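Local coordinates for protein glucokinase (Enterococcus faecalis, PDB 2QM1) that probably phosphorylates glucose at the expense of ATP, as a member of the ROK family of sugar kinases, and carries bound zinc and magnesium ions, at residues 10-13 and 18-21; 29-34 and 55-60; 36-39 and 44-47; 121-126 and 154-159. One frame throughout, in Å; residues are numbered along the deposited sequence.

Interaction 1. Residues 10-13 and 18-21; sequences GIDL and IKFA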
# COMPACT_ATOMS: atom_id res chain seq x y z
N GLY B 10 12.27 9.29 23.26
CA GLY B 10 11.17 8.50 22.66
C GLY B 10 10.21 7.97 23.72
O GLY B 10 10.63 7.60 24.80
N ILE B 11 8.92 7.97 23.41
CA ILE B 11 7.89 7.47 24.32
C ILE B 11 7.15 6.38 23.58
O ILE B 11 6.71 6.57 22.43
CB ILE B 11 6.90 8.55 24.76
CG1 ILE B 11 7.66 9.69 25.48
CG2 ILE B 11 5.75 7.92 25.64
CD1 ILE B 11 7.03 11.16 25.36
N ASP B 12 7.03 5.24 24.25
CA ASP B 12 6.27 4.12 23.75
C ASP B 12 5.06 3.87 24.69
O ASP B 12 5.14 3.17 25.70
CB ASP B 12 7.22 2.92 23.58
CG ASP B 12 6.52 1.68 23.11
OD1 ASP B 12 5.30 1.73 22.93
OD2 ASP B 12 7.21 0.63 22.96
N LEU B 13 3.93 4.48 24.31
CA LEU B 13 2.70 4.46 25.11
C LEU B 13 1.89 3.21 24.78
O LEU B 13 1.33 3.11 23.69
CB LEU B 13 1.84 5.72 24.81
CG LEU B 13 0.39 5.72 25.34
CD1 LEU B 13 0.30 5.52 26.86
CD2 LEU B 13 -0.51 6.95 24.90
N ILE B 18 4.02 2.42 29.88
CA ILE B 18 4.52 3.52 29.05
C ILE B 18 6.03 3.46 29.24
O ILE B 18 6.52 3.51 30.38
CB ILE B 18 3.99 4.94 29.51
CG1 ILE B 18 2.45 4.94 29.71
CG2 ILE B 18 4.47 6.05 28.50
CD1 ILE B 18 1.88 6.26 30.31
N LYS B 19 6.75 3.30 28.13
CA LYS B 19 8.19 3.19 28.17
C LYS B 19 8.81 4.45 27.59
O LYS B 19 8.29 4.98 26.63
CB LYS B 19 8.63 2.03 27.33
CG LYS B 19 8.04 0.73 27.74
CD LYS B 19 8.99 -0.36 27.33
CE LYS B 19 8.28 -1.58 26.90
NZ LYS B 19 7.68 -1.24 25.58
N PHE B 20 9.94 4.88 28.16
CA PHE B 20 10.66 6.08 27.73
C PHE B 20 12.10 5.70 27.44
O PHE B 20 12.63 4.73 28.03
CB PHE B 20 10.68 7.12 28.84
CG PHE B 20 9.33 7.45 29.39
CD1 PHE B 20 8.69 8.61 29.01
CD2 PHE B 20 8.72 6.63 30.33
CE1 PHE B 20 7.43 8.93 29.52
CE2 PHE B 20 7.45 6.94 30.83
CZ PHE B 20 6.82 8.10 30.45
N ALA B 21 12.72 6.43 26.51
CA ALA B 21 14.17 6.36 26.39
C ALA B 21 14.69 7.70 26.01
O ALA B 21 13.98 8.47 25.38
CB ALA B 21 14.62 5.34 25.37
O HOH W 1 4.79 0.40 26.19
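D12 and K19 run side by side on one face of an antiparallel pair of strands. CG of D12 is anti to its own N (chi1 178°), and the K19 chain bends at its last two torsions. The bend brings NZ of K19 to 3.3 Å from OD2 of D12, a salt bridge. Water 1 donates to O of D12 at 2.8 Å and takes a weak bond from the same NZ.

Between the backbones, N of D12 bonds to O of K19 at 2.7 Å. N of K19 returns the bond to O of D12. G10 and A21 form the other hydrogen-bonded pair. This is the first beta hairpin of the sugar kinase/actin ATPase fold, and it lies in the five-stranded mixed sheet.

The opposite face is apolar. CG2 of I11 meets CG2 of I18 at 3.6 Å. CG1 of I11 points beside its own N and touches CD1 of the F20 ring at 3.8 Å, obliquely. CD1 of L13 lies 3.6 Å from CG1 of I18. Helix 46-60 covers this face: I54 meets I11, I50 meets I18 and I46 meets L13. The F20 ring also stacks with W33.

Interaction 2. Residues 29-34 and 55-60; sequences VQQKWS and RHRIDL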
# COMPACT_ATOMS: atom_id res chain seq x y z
N VAL B 29 20.62 4.25 22.48
CA VAL B 29 19.86 4.41 23.71
C VAL B 29 20.82 4.75 24.88
O VAL B 29 21.74 3.99 25.14
CB VAL B 29 19.01 3.08 24.02
CG1 VAL B 29 18.22 3.19 25.32
CG2 VAL B 29 18.06 2.77 22.90
N GLN B 30 20.63 5.88 25.55
CA GLN B 30 21.43 6.23 26.73
C GLN B 30 20.80 5.77 28.07
O GLN B 30 21.53 5.32 28.96
CB GLN B 30 21.70 7.74 26.74
CG GLN B 30 22.46 8.28 25.49
CD GLN B 30 22.67 9.81 25.50
OE1 GLN B 30 21.92 10.58 26.14
NE2 GLN B 30 23.66 10.25 24.75
N GLN B 31 19.46 5.87 28.21
CA GLN B 31 18.68 5.47 29.42
C GLN B 31 17.31 5.03 29.03
O GLN B 31 16.80 5.55 28.07
CB GLN B 31 18.41 6.64 30.37
CG GLN B 31 19.08 7.91 30.04
CD GLN B 31 18.96 8.93 31.14
OE1 GLN B 31 18.28 8.71 32.15
NE2 GLN B 31 19.61 10.07 30.93
N LYS B 32 16.72 4.09 29.79
CA LYS B 32 15.34 3.64 29.60
C LYS B 32 14.65 3.60 30.93
O LYS B 32 15.30 3.38 31.94
CB LYS B 32 15.30 2.18 29.08
CG LYS B 32 16.00 1.91 27.72
CD LYS B 32 16.14 0.42 27.53
CE LYS B 32 14.80 -0.28 27.39
NZ LYS B 32 15.08 -1.74 27.00
N TRP B 33 13.32 3.78 30.91
CA TRP B 33 12.50 3.69 32.13
C TRP B 33 11.04 3.52 31.78
O TRP B 33 10.66 3.66 30.61
CB TRP B 33 12.75 4.89 33.04
CG TRP B 33 12.21 6.24 32.60
CD1 TRP B 33 11.04 6.82 33.01
CD2 TRP B 33 12.84 7.19 31.72
NE1 TRP B 33 10.89 8.08 32.45
CE2 TRP B 33 11.97 8.34 31.65
CE3 TRP B 33 14.05 7.21 31.01
CZ2 TRP B 33 12.28 9.47 30.87
CZ3 TRP B 33 14.36 8.33 30.22
CH2 TRP B 33 13.46 9.46 30.16
N SER B 34 10.23 3.11 32.74
CA SER B 34 8.80 2.95 32.42
C SER B 34 7.92 3.28 33.60
O SER B 34 8.42 3.53 34.71
CB SER B 34 8.48 1.55 31.77
OG SER B 34 8.78 0.50 32.67
N ARG B 55 9.44 15.30 33.41
CA ARG B 55 9.90 16.37 34.26
C ARG B 55 10.78 15.79 35.39
O ARG B 55 11.86 16.32 35.69
CB ARG B 55 8.72 17.11 34.87
CG ARG B 55 8.02 18.04 33.90
CD ARG B 55 6.86 18.70 34.62
NE ARG B 55 6.14 19.68 33.79
CZ ARG B 55 4.90 20.10 34.03
NH1 ARG B 55 4.23 19.63 35.08
NH2 ARG B 55 4.31 20.98 33.22
N HIS B 56 10.32 14.69 36.01
CA HIS B 56 11.01 14.11 37.18
C HIS B 56 12.38 13.52 36.83
O HIS B 56 13.27 13.55 37.68
CB HIS B 56 10.13 13.04 37.85
CG HIS B 56 10.69 12.50 39.13
ND1 HIS B 56 10.58 13.17 40.33
CD2 HIS B 56 11.36 11.36 39.40
CE1 HIS B 56 11.15 12.45 41.28
NE2 HIS B 56 11.63 11.35 40.74
N ARG B 57 12.54 13.02 35.60
CA ARG B 57 13.79 12.35 35.15
C ARG B 57 14.82 13.44 34.91
O ARG B 57 16.00 13.38 35.36
CB ARG B 57 13.51 11.55 33.87
CG ARG B 57 14.66 10.65 33.40
CD ARG B 57 14.71 9.43 34.30
NE ARG B 57 15.80 8.56 33.90
CZ ARG B 57 15.89 7.28 34.24
NH1 ARG B 57 14.99 6.73 35.07
NH2 ARG B 57 16.96 6.58 33.82
N ILE B 58 14.35 14.47 34.22
CA ILE B 58 15.17 15.65 34.01
C ILE B 58 15.64 16.28 35.32
O ILE B 58 16.80 16.63 35.46
CB ILE B 58 14.49 16.66 33.11
CG1 ILE B 58 14.57 16.15 31.68
CG2 ILE B 58 15.21 18.04 33.20
CD1 ILE B 58 13.60 16.80 30.71
N ASP B 59 14.72 16.38 36.27
CA ASP B 59 15.03 16.93 37.56
C ASP B 59 15.90 15.97 38.41
O ASP B 59 16.88 16.37 39.03
CB ASP B 59 13.71 17.26 38.26
CG ASP B 59 13.90 17.74 39.66
OD1 ASP B 59 14.73 18.66 39.88
OD2 ASP B 59 13.19 17.21 40.56
N LEU B 60 15.53 14.69 38.41
CA LEU B 60 16.28 13.68 39.16
C LEU B 60 17.78 13.70 38.83
O LEU B 60 18.60 13.55 39.72
CB LEU B 60 15.68 12.27 38.96
CG LEU B 60 16.16 11.09 39.81
CD1 LEU B 60 16.21 11.39 41.33
CD2 LEU B 60 15.39 9.81 39.48
O HOH W 2 17.70 4.36 33.11
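R57 reaches from its helix across to W33 and Q31 on the strand. Its guanidinium lies flat on the indole, with the planes 9° apart and the centres 4.4 Å apart. The aliphatic part of the chain continues the stack. CG of R57 sits over the six-membered ring of W33, 3.7 Å from its centroid, as a CH-pi contact.

NE and NH2 of R57 grip OE1 of Q31 side-on, and NE of R57 stands 3.0 Å from that oxygen. OE1 lies in the guanidinium plane and takes both bonds. This should hold the guanidinium against rotation about its long axis. The amide plane of Q31 is turned 47° from it.

The R57 chain bends at chi2 (75°), which lays its outer part along the ring. The indole is fixed in turn by NE1 of W33, which is hydrogen-bonded to OG of S53 one turn earlier on the helix. A classic beta bulge sets Q30 and Q31 opposite the single residue I22 of strand 17-24.

The contact lies near the surface, away from the metal sites. It joins the C-terminal end of helix 46-60 to strand 29-36, an outermost strand of the sheet, beside strand 17-24.

Interaction 3. Residues 36-39 and 44-47; sequences ETNI and KHIV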
# COMPACT_ATOMS: atom_id res chain seq x y z
N GLU B 36 3.41 2.40 34.78
CA GLU B 36 2.11 1.81 34.41
C GLU B 36 1.28 2.82 33.64
O GLU B 36 1.39 4.03 33.84
CB GLU B 36 1.30 1.38 35.66
CG GLU B 36 2.10 0.65 36.72
CD GLU B 36 1.22 0.05 37.84
OE1 GLU B 36 0.67 0.82 38.69
OE2 GLU B 36 1.10 -1.22 37.88
N THR B 37 0.41 2.32 32.80
CA THR B 37 -0.52 3.16 32.09
C THR B 37 -1.78 3.21 32.96
O THR B 37 -2.42 2.20 33.13
CB THR B 37 -0.82 2.58 30.70
OG1 THR B 37 0.41 2.20 30.05
CG2 THR B 37 -1.59 3.58 29.80
N ASN B 38 -2.09 4.38 33.53
CA ASN B 38 -3.35 4.61 34.27
C ASN B 38 -4.49 4.96 33.33
O ASN B 38 -4.56 6.08 32.84
CB ASN B 38 -3.15 5.72 35.32
CG ASN B 38 -4.35 5.88 36.26
OD1 ASN B 38 -5.27 5.08 36.25
ND2 ASN B 38 -4.33 6.90 37.07
N ILE B 39 -5.39 4.01 33.10
CA ILE B 39 -6.54 4.22 32.20
C ILE B 39 -7.86 4.67 32.87
O ILE B 39 -8.90 4.87 32.19
CB ILE B 39 -6.78 2.99 31.25
CG1 ILE B 39 -7.35 1.78 32.02
CG2 ILE B 39 -5.50 2.62 30.46
CD1 ILE B 39 -8.32 0.94 31.21
N LYS B 44 -7.65 10.33 31.57
CA LYS B 44 -7.23 11.74 31.68
C LYS B 44 -5.90 11.89 32.39
O LYS B 44 -5.32 12.97 32.33
CB LYS B 44 -8.25 12.56 32.45
CG LYS B 44 -8.45 12.10 33.88
CD LYS B 44 -9.50 12.93 34.57
CE LYS B 44 -8.90 14.08 35.34
NZ LYS B 44 -9.97 14.78 36.18
N HIS B 45 -5.47 10.83 33.07
CA HIS B 45 -4.19 10.82 33.82
C HIS B 45 -2.96 10.41 32.98
O HIS B 45 -1.84 10.53 33.44
CB HIS B 45 -4.32 9.94 35.10
CG HIS B 45 -5.37 10.41 36.06
ND1 HIS B 45 -5.31 11.64 36.68
CD2 HIS B 45 -6.52 9.84 36.47
CE1 HIS B 45 -6.37 11.80 37.44
NE2 HIS B 45 -7.13 10.73 37.33
N ILE B 46 -3.18 9.93 31.76
CA ILE B 46 -2.08 9.37 30.95
C ILE B 46 -1.08 10.46 30.54
O ILE B 46 0.09 10.44 30.95
CB ILE B 46 -2.65 8.58 29.75
CG1 ILE B 46 -3.40 7.36 30.27
CG2 ILE B 46 -1.55 8.16 28.70
CD1 ILE B 46 -4.14 6.58 29.17
N VAL B 47 -1.57 11.46 29.81
CA VAL B 47 -0.72 12.54 29.38
C VAL B 47 -0.07 13.26 30.58
O VAL B 47 1.12 13.49 30.53
CB VAL B 47 -1.39 13.48 28.37
CG1 VAL B 47 -0.63 14.83 28.27
CG2 VAL B 47 -1.48 12.78 27.00
O HOH W 3 -6.10 8.02 33.41
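The amide of N38 and the imidazole of H45 are turned nearly parallel, with their planes 9° apart. They are not stacked on each other. ND2 of N38 approaches the ring obliquely, 3.7 Å from CD2 of H45, and it lies 3.6 Å from CB of H45. One face of the imidazole is covered by CG of K44, which stands over the ring centre. At the ring edge, NE2 of H45 is hydrogen-bonded to OE1 of E41, in the loop between the two segments. OD1 of N38 is bonded to N of L40. CG of N38 is anti to the backbone N (chi1 -172°), and the two side chains run side by side in the same direction.

The backbones are joined by water 3. It donates to O of N38 at 2.5 Å, a short distance, and accepts from N of H45 at 2.9 Å. The water therefore bridges the two sides of the loop that leads from strand 29-36 into helix 46-60. Here the chain leaves the edge of the sheet to start the helix that packs on one face of it.

The rest of the contact centres on I46, which is buried. It brings CG1 close to O of N38, at 3.1 Å. CD1 of I46 meets CG2 of T37 at 4.0 Å, with the two side chains crossing obliquely. CG2 of I39 is a looser neighbour, 4.4 Å from CD1 of I46. OG1 of T37 is hydrogen-bonded to O of G14. L13 and L92 touch both T37 and I46.

Interaction 4. Residues 121-126 and 154-159; sequences AALGER and GKLLHG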
# COMPACT_ATOMS: atom_id res chain seq x y z
N ALA B 121 7.24 2.02 15.62
CA ALA B 121 8.01 0.78 15.63
C ALA B 121 8.61 0.44 14.26
O ALA B 121 9.78 0.08 14.15
CB ALA B 121 7.15 -0.38 16.19
N ALA B 122 7.81 0.61 13.21
CA ALA B 122 8.25 0.51 11.84
C ALA B 122 9.43 1.43 11.56
O ALA B 122 10.39 1.01 10.93
CB ALA B 122 7.05 0.83 10.86
N LEU B 123 9.36 2.69 12.01
CA LEU B 123 10.45 3.63 11.80
C LEU B 123 11.70 3.14 12.53
O LEU B 123 12.82 3.38 12.09
CB LEU B 123 10.10 5.01 12.39
CG LEU B 123 9.02 5.87 11.74
CD1 LEU B 123 8.67 7.15 12.55
CD2 LEU B 123 9.42 6.23 10.33
N GLY B 124 11.49 2.57 13.72
CA GLY B 124 12.61 2.07 14.55
C GLY B 124 13.30 0.91 13.83
O GLY B 124 14.55 0.83 13.78
N GLU B 125 12.51 -0.03 13.31
CA GLU B 125 13.15 -1.17 12.59
C GLU B 125 13.79 -0.72 11.28
O GLU B 125 14.88 -1.13 10.93
CB GLU B 125 12.17 -2.35 12.41
CG GLU B 125 11.85 -3.02 13.75
CD GLU B 125 12.93 -4.02 14.19
OE1 GLU B 125 13.87 -4.33 13.38
OE2 GLU B 125 12.81 -4.51 15.33
N ARG B 126 13.17 0.22 10.59
CA ARG B 126 13.86 0.78 9.42
C ARG B 126 15.22 1.44 9.77
O ARG B 126 16.21 1.23 9.07
CB ARG B 126 12.94 1.72 8.68
CG ARG B 126 13.58 2.39 7.50
CD ARG B 126 12.58 3.26 6.83
NE ARG B 126 13.20 4.09 5.82
CZ ARG B 126 13.25 5.41 5.91
NH1 ARG B 126 12.69 6.06 6.95
NH2 ARG B 126 13.83 6.09 4.95
N GLY B 154 10.38 6.37 0.82
CA GLY B 154 11.03 7.16 1.86
C GLY B 154 10.16 7.78 2.94
O GLY B 154 10.69 8.34 3.91
N LYS B 155 8.84 7.64 2.84
CA LYS B 155 7.98 8.24 3.88
C LYS B 155 7.03 7.27 4.50
O LYS B 155 6.43 6.43 3.82
CB LYS B 155 7.15 9.42 3.33
CG LYS B 155 8.01 10.44 2.60
CD LYS B 155 7.19 11.43 1.87
CE LYS B 155 7.00 12.72 2.68
NZ LYS B 155 6.06 13.63 1.92
N LEU B 156 6.79 7.50 5.79
CA LEU B 156 5.86 6.68 6.52
C LEU B 156 4.46 6.99 5.96
O LEU B 156 4.14 8.14 5.76
CB LEU B 156 5.92 7.10 7.98
CG LEU B 156 5.80 6.14 9.16
CD1 LEU B 156 5.15 6.99 10.30
CD2 LEU B 156 5.06 4.78 8.93
N LEU B 157 3.64 5.99 5.67
CA LEU B 157 2.24 6.28 5.19
C LEU B 157 1.14 6.41 6.29
O LEU B 157 1.10 5.64 7.24
CB LEU B 157 1.78 5.32 4.10
CG LEU B 157 2.78 5.08 2.95
CD1 LEU B 157 2.18 4.20 1.97
CD2 LEU B 157 3.24 6.39 2.27
N HIS B 158 0.24 7.38 6.11
CA HIS B 158 -0.84 7.63 7.04
C HIS B 158 -2.20 7.49 6.36
O HIS B 158 -3.13 7.10 6.98
CB HIS B 158 -0.65 9.03 7.68
CG HIS B 158 0.64 9.11 8.45
ND1 HIS B 158 1.83 9.49 7.86
CD2 HIS B 158 0.95 8.72 9.70
CE1 HIS B 158 2.81 9.40 8.75
NE2 HIS B 158 2.30 8.93 9.88
N GLY B 159 -2.31 7.78 5.09
CA GLY B 159 -3.65 7.85 4.47
C GLY B 159 -4.54 8.99 4.96
O GLY B 159 -4.13 9.81 5.83
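L123 and L156 make the apolar part of this contact. CD2 of L123 touches CG of L156 at 3.8 Å, and the CG atoms of L123 and L156 are 4.1 Å apart. The side chains cross at about a right angle, and a methyl of L123 meets the branch point of L156. CG of L123 lies beside the backbone N (chi1 -70°), which swings its methyls over to L156. The CB of L156 already points toward the helix. S317 and L318 of helix 310-318 pack on L123 as well.

The polar part is loose. NH2 of R126 stands 4.0 Å from O of G154, too far for a hydrogen bond. The arginine chain is extended from CG to NE, and NE is bonded to O of N134. G154 has positive phi and is bonded through its backbone to P135.

The contact sets helix 117-128 against strand 155-156, an outermost strand of the second five-stranded sheet in this chain. K155 and L157 beside it reach the second subunit. The arrangement borders the magnesium site of N116, N119 and G148: the side chain of L156 is about 4 Å from that of N119 and about 6 Å from the ion.

In the fold
From the N terminus, interaction 1 comes first and closes the short hairpin turn between strands 7-13 and 17-24. Interaction 2 then spans a longer loop, from strand 29-36 to the end of helix 46-60. Interaction 3 lies within that loop and closes the connection that enters the same helix. The three share one side of the molecule. Interaction 1 touches both others: F20 N is 2.8 Å from W33 O, and L13 CD1 is 3.7 Å from I46 CG2. Interaction 4 follows later in the chain and crosses none of them. Its centre is about 17 Å from that of interaction 1, and it ties helix 117-128 to the second five-stranded sheet.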